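PDB 4WU0: similar to yteR (Bacilus subtilis) from Clostridium acetobutylicum, which probably hydrolyses unsaturated rhamnogalacturonan fragments derived from pectin, as a family 105 glycoside hydrolase related to YteR. Local coordinates for residues K45-D48 / F49-T53; H125-L129 / D130-M134. All coordinates share one frame; numbering follows the deposited sequence.

Overall arrangement
Both contacts are local ones within a single chain whose family belongs to the six-hairpin group, built as an (alpha/alpha)6 barrel of paired helices. Interaction 1 comes first along the sequence and lies within helix 44-54, about 21 Å from the centre of the chain. Interaction 2 follows, where strand 126-128 runs into helix 129-146, about 10 Å from that centre and on its opposite side. Their centres are about 29 Å apart, and their nearest atoms about 13 Å, so they do not touch. The first, partly buried, joins successive turns of one barrel helix; the second, buried, ties a small two-stranded sheet to the start of another.

Interaction 1. Residues K45-D48 / F49-T53; sequences KYLD and FIIKT
Leu47 and Ile51 meet one turn apart on helix 44-54, an amphipathic alpha-helix of the (alpha/alpha)6 barrel. The CG end of Leu47 lies at a slant to the CG1-CD1 branch of Ile51, with Leu47 CG 3.8 Å from Ile51 CD1. In Ile51, CG1 stands beside the backbone N (chi1 -69°), 3.3 Å from Leu47 O, and CD1 continues extended (chi2 169°) toward Leu47. Branched aliphatic side chains suit this tightly packed side because they fill the seam against helix 80-90, where Ile82 and Leu86 touch Ile50 and Leu86 also touches Ile51. On the buried flank, Tyr46 and Phe49 reach Ile13 of helix 4-14; the phenol OH of Tyr46 bonds to Asp10, so a tyrosine can be buried here with its polar end satisfied.

The looser solvent side carries Lys45, Asp48 and Lys52. The two lysines are exposed, Asp48 partly so, and Asp48 OD1 forms a salt bridge with Lys44, while the bent chain of Lys52 leads away from the preceding turn. The i to i+4 backbone bonds of the alpha-helix join the two halves, including Ile51 N to Leu47 O at 2.9 Å and Lys52 N to Asp48 O at 2.9 Å. Thr53, a small buried hydroxyl residue, folds its polar atom back onto the helix: OG1 donates to Phe49 O at 2.9 Å, from the face of the carbonyl opposite Thr53 N, and lies 3.8 Å above the centre of the Phe49 ring.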
ATOM      1  N   LYS A  45     -23.363   5.952   8.167  1.00 20.46           N
ATOM      2  CA  LYS A  45     -23.221   6.492   6.819  1.00 25.50           C
ATOM      3  C   LYS A  45     -21.891   6.076   6.169  1.00 23.43           C
ATOM      4  O   LYS A  45     -21.812   5.932   4.946  1.00 21.14           O
ATOM      5  CB  LYS A  45     -23.402   8.005   6.789  1.00 31.15           C
ATOM      6  CG  LYS A  45     -22.178   8.804   7.076  1.00 30.02           C
ATOM      7  CD  LYS A  45     -22.475  10.295   6.948  1.00 41.75           C
ATOM      8  CE  LYS A  45     -21.492  11.131   7.747  1.00 38.13           C
ATOM      9  NZ  LYS A  45     -22.028  12.500   8.055  1.00 46.67           N
ATOM     10  N   TYR A  46     -20.854   5.865   6.974  1.00 17.71           N
ATOM     11  CA  TYR A  46     -19.559   5.441   6.413  1.00 16.75           C
ATOM     12  C   TYR A  46     -19.613   3.976   5.982  1.00 20.20           C
ATOM     13  O   TYR A  46     -19.136   3.622   4.894  1.00 18.11           O
ATOM     14  CB  TYR A  46     -18.408   5.721   7.376  1.00 15.84           C
ATOM     15  CG  TYR A  46     -18.339   7.188   7.684  1.00 16.38           C
ATOM     16  CD1 TYR A  46     -18.030   8.104   6.697  1.00 16.13           C
ATOM     17  CD2 TYR A  46     -18.677   7.659   8.937  1.00 17.47           C
ATOM     18  CE1 TYR A  46     -18.014   9.453   6.960  1.00 18.43           C
ATOM     19  CE2 TYR A  46     -18.668   8.999   9.217  1.00 18.08           C
ATOM     20  CZ  TYR A  46     -18.344   9.904   8.220  1.00 20.94           C
ATOM     21  OH  TYR A  46     -18.356  11.251   8.508  1.00 21.47           O
ATOM     22  N   LEU A  47     -20.223   3.134   6.809  1.00 18.49           N
ATOM     23  CA  LEU A  47     -20.395   1.723   6.453  1.00 16.90           C
ATOM     24  C   LEU A  47     -21.266   1.614   5.212  1.00 16.86           C
ATOM     25  O   LEU A  47     -20.959   0.867   4.278  1.00 18.71           O
ATOM     26  CB  LEU A  47     -21.011   0.934   7.608  1.00 19.96           C
ATOM     27  CG  LEU A  47     -21.327  -0.532   7.310  1.00 22.81           C
ATOM     28  CD1 LEU A  47     -20.055  -1.254   6.897  1.00 22.27           C
ATOM     29  CD2 LEU A  47     -21.987  -1.216   8.516  1.00 23.20           C
ATOM     30  N   ASP A  48     -22.339   2.389   5.175  1.00 17.83           N
ATOM     31  CA  ASP A  48     -23.234   2.349   4.024  1.00 20.46           C
ATOM     32  C   ASP A  48     -22.530   2.746   2.730  1.00 19.48           C
ATOM     33  O   ASP A  48     -22.776   2.146   1.690  1.00 19.73           O
ATOM     34  CB  ASP A  48     -24.453   3.242   4.254  1.00 21.37           C
ATOM     35  CG  ASP A  48     -25.396   2.685   5.296  1.00 29.96           C
ATOM     36  OD1 ASP A  48     -25.366   1.459   5.538  1.00 30.85           O
ATOM     37  OD2 ASP A  48     -26.176   3.480   5.863  1.00 40.06           O
ATOM     38  N   PHE A  49     -21.638   3.735   2.800  1.00 16.93           N
ATOM     39  CA  PHE A  49     -20.845   4.134   1.647  1.00 16.63           C
ATOM     40  C   PHE A  49     -19.954   3.006   1.160  1.00 15.10           C
ATOM     41  O   PHE A  49     -19.822   2.777  -0.034  1.00 16.56           O
ATOM     42  CB  PHE A  49     -19.982   5.357   1.962  1.00 17.00           C
ATOM     43  CG  PHE A  49     -19.177   5.843   0.793  1.00 15.82           C
ATOM     44  CD1 PHE A  49     -19.789   6.528  -0.237  1.00 19.02           C
ATOM     45  CD2 PHE A  49     -17.817   5.603   0.724  1.00 17.58           C
ATOM     46  CE1 PHE A  49     -19.061   6.981  -1.316  1.00 17.68           C
ATOM     47  CE2 PHE A  49     -17.070   6.070  -0.356  1.00 16.84           C
ATOM     48  CZ  PHE A  49     -17.716   6.749  -1.385  1.00 18.65           C
ATOM     49  N   ILE A  50     -19.342   2.306   2.100  1.00 16.67           N
ATOM     50  CA  ILE A  50     -18.488   1.171   1.756  1.00 15.34           C
ATOM     51  C   ILE A  50     -19.301   0.075   1.085  1.00 16.58           C
ATOM     52  O   ILE A  50     -18.911  -0.439   0.045  1.00 16.13           O
ATOM     53  CB  ILE A  50     -17.774   0.641   3.001  1.00 15.82           C
ATOM     54  CG1 ILE A  50     -16.817   1.703   3.529  1.00 16.75           C
ATOM     55  CG2 ILE A  50     -16.978  -0.615   2.668  1.00 14.31           C
ATOM     56  CD1 ILE A  50     -16.309   1.400   4.921  1.00 16.99           C
ATOM     57  N   ILE A  51     -20.453  -0.241   1.660  1.00 15.50           N
ATOM     58  CA  ILE A  51     -21.305  -1.278   1.115  1.00 16.46           C
ATOM     59  C   ILE A  51     -21.731  -0.927  -0.305  1.00 18.31           C
ATOM     60  O   ILE A  51     -21.633  -1.759  -1.221  1.00 18.92           O
ATOM     61  CB  ILE A  51     -22.532  -1.492   2.023  1.00 18.46           C
ATOM     62  CG1 ILE A  51     -22.094  -2.123   3.356  1.00 19.81           C
ATOM     63  CG2 ILE A  51     -23.586  -2.353   1.339  1.00 18.51           C
ATOM     64  CD1 ILE A  51     -23.191  -2.150   4.439  1.00 23.18           C
ATOM     65  N   LYS A  52     -22.205   0.305  -0.489  1.00 16.95           N
ATOM     66  CA  LYS A  52     -22.723   0.743  -1.777  1.00 20.16           C
ATOM     67  C   LYS A  52     -21.631   0.705  -2.838  1.00 18.02           C
ATOM     68  O   LYS A  52     -21.878   0.274  -3.966  1.00 18.50           O
ATOM     69  CB  LYS A  52     -23.325   2.149  -1.670  1.00 28.46           C
ATOM     70  CG  LYS A  52     -23.476   2.883  -3.003  1.00 40.07           C
ATOM     71  CD  LYS A  52     -24.065   4.277  -2.823  1.00 50.26           C
ATOM     72  CE  LYS A  52     -23.105   5.239  -2.132  1.00 43.98           C
ATOM     73  NZ  LYS A  52     -22.053   5.722  -3.062  1.00 50.89           N
ATOM     74  N   THR A  53     -20.420   1.129  -2.471  1.00 16.05           N
ATOM     75  CA  THR A  53     -19.292   1.105  -3.405  1.00 15.50           C
ATOM     76  C   THR A  53     -19.000  -0.353  -3.837  1.00 16.39           C
ATOM     77  O   THR A  53     -18.869  -0.657  -5.032  1.00 16.96           O
ATOM     78  CB  THR A  53     -18.042   1.746  -2.772  1.00 16.22           C
ATOM     79  OG1 THR A  53     -18.324   3.119  -2.458  1.00 18.33           O
ATOM     80  CG2 THR A  53     -16.834   1.672  -3.724  1.00 17.60           C
TER

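Interaction 2. Residues H125-L129 / D130-M134; sequences HQIWL and DGLYM
Trp128 has the ring of His119 stacked on its indole and OD1 of Asp130 at the indole edge, near the ring plane; the Tyr123 ring also meets it, at an inclined angle. The same Asp130 OD1 is 4.1 Å from Trp128 CB. Gln126 OE1 lies at the edge too, where it accepts the indole N-H: Trp128 NE1 to Gln126 OE1 is 3.0 Å, a nearly straight bond (167°) that uses an in-plane lone pair. It helps set the rotation of the indole and of the Gln126 amide, whose orientation is settled by Glu184 holding NE2. Tryptophan and glutamine suit this buried place because the indole N-H is a donor and the amide oxygen an acceptor, so both are satisfied. Tyr133 is the other flat group: Met134 SD sits at its edge in plane, while Lys81 makes a cation-pi contact with the ring.

Where the chain turns into the helix, Gly131 N bonds to Trp128 O at 3.0 Å and Leu132 N to Leu129 O at 3.0 Å, both spanning three residues with the donor well above the carbonyl plane. On the apolar side, Leu132 CD2 comes 4.2 Å from Ile127 CG2 and 3.8 Å from Trp128 O. The side chains of Ile127, Leu129 and Leu132 touch Thr162 of helix 152-166. Asp130 OD1 also has a weak bond to His176. Strand 126-128, paired antiparallel with 177-179, meets the helix at 76°, forming a buried strand-to-helix junction within the (alpha/alpha)6 barrel.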
ATOM      1  N   HIS A 125       8.655 -13.511 -13.570  1.00 17.21           N
ATOM      2  CA  HIS A 125       9.918 -13.507 -12.831  1.00 17.17           C
ATOM      3  C   HIS A 125      10.162 -12.215 -12.073  1.00 16.93           C
ATOM      4  O   HIS A 125      11.259 -12.019 -11.568  1.00 18.29           O
ATOM      5  CB  HIS A 125      11.118 -13.786 -13.752  1.00 18.30           C
ATOM      6  CG  HIS A 125      10.861 -14.847 -14.772  1.00 19.11           C
ATOM      7  ND1 HIS A 125      10.581 -16.152 -14.435  1.00 19.60           N
ATOM      8  CD2 HIS A 125      10.808 -14.787 -16.121  1.00 22.91           C
ATOM      9  CE1 HIS A 125      10.380 -16.857 -15.536  1.00 22.73           C
ATOM     10  NE2 HIS A 125      10.520 -16.053 -16.572  1.00 23.25           N
ATOM     11  N   GLN A 126       9.144 -11.359 -11.973  1.00 15.64           N
ATOM     12  CA  GLN A 126       9.322 -10.024 -11.393  1.00 14.96           C
ATOM     13  C   GLN A 126       8.690  -9.886 -10.017  1.00 14.28           C
ATOM     14  O   GLN A 126       7.559 -10.308  -9.795  1.00 15.47           O
ATOM     15  CB  GLN A 126       8.750  -8.953 -12.319  1.00 14.84           C
ATOM     16  CG  GLN A 126       9.476  -8.883 -13.640  1.00 15.55           C
ATOM     17  CD  GLN A 126       8.857  -7.929 -14.624  1.00 15.79           C
ATOM     18  OE1 GLN A 126       8.330  -6.865 -14.252  1.00 15.83           O
ATOM     19  NE2 GLN A 126       8.899  -8.304 -15.902  1.00 18.94           N
ATOM     20  N   ILE A 127       9.433  -9.273  -9.100  1.00 15.36           N
ATOM     21  CA  ILE A 127       8.910  -8.888  -7.804  1.00 13.55           C
ATOM     22  C   ILE A 127       8.896  -7.367  -7.774  1.00 14.28           C
ATOM     23  O   ILE A 127       9.942  -6.745  -7.905  1.00 14.34           O
ATOM     24  CB  ILE A 127       9.784  -9.376  -6.644  1.00 14.19           C
ATOM     25  CG1 ILE A 127       9.898 -10.907  -6.672  1.00 16.01           C
ATOM     26  CG2 ILE A 127       9.196  -8.892  -5.307  1.00 16.79           C
ATOM     27  CD1 ILE A 127      10.947 -11.467  -5.726  1.00 18.32           C
ATOM     28  N   TRP A 128       7.724  -6.764  -7.615  1.00 14.58           N
ATOM     29  CA  TRP A 128       7.625  -5.319  -7.377  1.00 13.48           C
ATOM     30  C   TRP A 128       7.172  -5.090  -5.941  1.00 13.20           C
ATOM     31  O   TRP A 128       6.338  -5.852  -5.414  1.00 13.65           O
ATOM     32  CB  TRP A 128       6.598  -4.641  -8.280  1.00 14.28           C
ATOM     33  CG  TRP A 128       6.710  -4.816  -9.776  1.00 13.56           C
ATOM     34  CD1 TRP A 128       7.419  -5.757 -10.478  1.00 17.80           C
ATOM     35  CD2 TRP A 128       6.027  -4.020 -10.750  1.00 12.85           C
ATOM     36  NE1 TRP A 128       7.218  -5.576 -11.835  1.00 14.41           N
ATOM     37  CE2 TRP A 128       6.364  -4.521 -12.023  1.00 13.96           C
ATOM     38  CE3 TRP A 128       5.157  -2.931 -10.666  1.00 15.26           C
ATOM     39  CZ2 TRP A 128       5.866  -3.966 -13.200  1.00 15.04           C
ATOM     40  CZ3 TRP A 128       4.671  -2.383 -11.826  1.00 15.83           C
ATOM     41  CH2 TRP A 128       5.018  -2.897 -13.080  1.00 16.44           C
ATOM     42  N   LEU A 129       7.720  -4.063  -5.296  1.00 13.89           N
ATOM     43  CA  LEU A 129       7.383  -3.814  -3.890  1.00 13.41           C
ATOM     44  C   LEU A 129       5.872  -3.683  -3.708  1.00 14.03           C
ATOM     45  O   LEU A 129       5.331  -4.150  -2.688  1.00 14.42           O
ATOM     46  CB  LEU A 129       8.067  -2.544  -3.366  1.00 13.15           C
ATOM     47  CG  LEU A 129       9.585  -2.575  -3.181  1.00 13.76           C
ATOM     48  CD1 LEU A 129      10.096  -1.288  -2.624  1.00 16.08           C
ATOM     49  CD2 LEU A 129       9.975  -3.747  -2.286  1.00 13.43           C
ATOM     50  N   ASP A 130       5.199  -3.020  -4.654  1.00 13.98           N
ATOM     51  CA  ASP A 130       3.756  -2.831  -4.582  1.00 15.10           C
ATOM     52  C   ASP A 130       3.042  -4.135  -4.231  1.00 13.13           C
ATOM     53  O   ASP A 130       2.085  -4.128  -3.464  1.00 14.53           O
ATOM     54  CB  ASP A 130       3.138  -2.332  -5.920  1.00 17.10           C
ATOM     55  CG  ASP A 130       3.891  -1.194  -6.579  1.00 20.87           C
ATOM     56  OD1 ASP A 130       5.120  -1.211  -6.617  1.00 18.80           O
ATOM     57  OD2 ASP A 130       3.222  -0.272  -7.106  1.00 22.77           O
ATOM     58  N   GLY A 131       3.471  -5.250  -4.834  1.00 12.83           N
ATOM     59  CA  GLY A 131       2.798  -6.523  -4.687  1.00 13.78           C
ATOM     60  C   GLY A 131       2.784  -7.106  -3.294  1.00 15.48           C
ATOM     61  O   GLY A 131       1.905  -7.889  -2.954  1.00 16.39           O
ATOM     62  N   LEU A 132       3.788  -6.768  -2.487  1.00 13.66           N
ATOM     63  CA  LEU A 132       3.823  -7.245  -1.120  1.00 13.10           C
ATOM     64  C   LEU A 132       2.644  -6.727  -0.328  1.00 14.33           C
ATOM     65  O   LEU A 132       2.167  -7.398   0.577  1.00 14.97           O
ATOM     66  CB  LEU A 132       5.137  -6.853  -0.438  1.00 12.90           C
ATOM     67  CG  LEU A 132       6.307  -7.801  -0.714  1.00 12.64           C
ATOM     68  CD1 LEU A 132       6.058  -9.154  -0.070  1.00 16.07           C
ATOM     69  CD2 LEU A 132       6.582  -7.945  -2.207  1.00 14.29           C
ATOM     70  N   TYR A 133       2.167  -5.533  -0.663  1.00 12.19           N
ATOM     71  CA  TYR A 133       1.006  -4.961   0.010  1.00 12.49           C
ATOM     72  C   TYR A 133      -0.272  -5.576  -0.540  1.00 13.62           C
ATOM     73  O   TYR A 133      -1.183  -5.894   0.227  1.00 14.29           O
ATOM     74  CB  TYR A 133       0.944  -3.447  -0.199  1.00 14.53           C
ATOM     75  CG  TYR A 133      -0.186  -2.794   0.555  1.00 12.04           C
ATOM     76  CD1 TYR A 133      -0.120  -2.635   1.925  1.00 14.00           C
ATOM     77  CD2 TYR A 133      -1.325  -2.357  -0.095  1.00 11.95           C
ATOM     78  CE1 TYR A 133      -1.142  -2.041   2.600  1.00 12.01           C
ATOM     79  CE2 TYR A 133      -2.354  -1.758   0.579  1.00 14.02           C
ATOM     80  CZ  TYR A 133      -2.261  -1.589   1.926  1.00 12.91           C
ATOM     81  OH  TYR A 133      -3.288  -0.964   2.615  1.00 13.54           O
ATOM     82  N   MET A 134      -0.343  -5.753  -1.862  1.00 12.72           N
ATOM     83  CA  MET A 134      -1.584  -6.234  -2.486  1.00 12.18           C
ATOM     84  C   MET A 134      -1.860  -7.703  -2.200  1.00 12.40           C
ATOM     85  O   MET A 134      -3.021  -8.125  -2.084  1.00 15.35           O
ATOM     86  CB  MET A 134      -1.543  -6.066  -4.003  1.00 12.64           C
ATOM     87  CG  MET A 134      -1.019  -4.726  -4.487  1.00 15.37           C
ATOM     88  SD  MET A 134      -1.949  -3.346  -3.855  1.00 15.93           S
ATOM     89  CE  MET A 134      -0.892  -2.000  -4.435  1.00 16.72           C
TER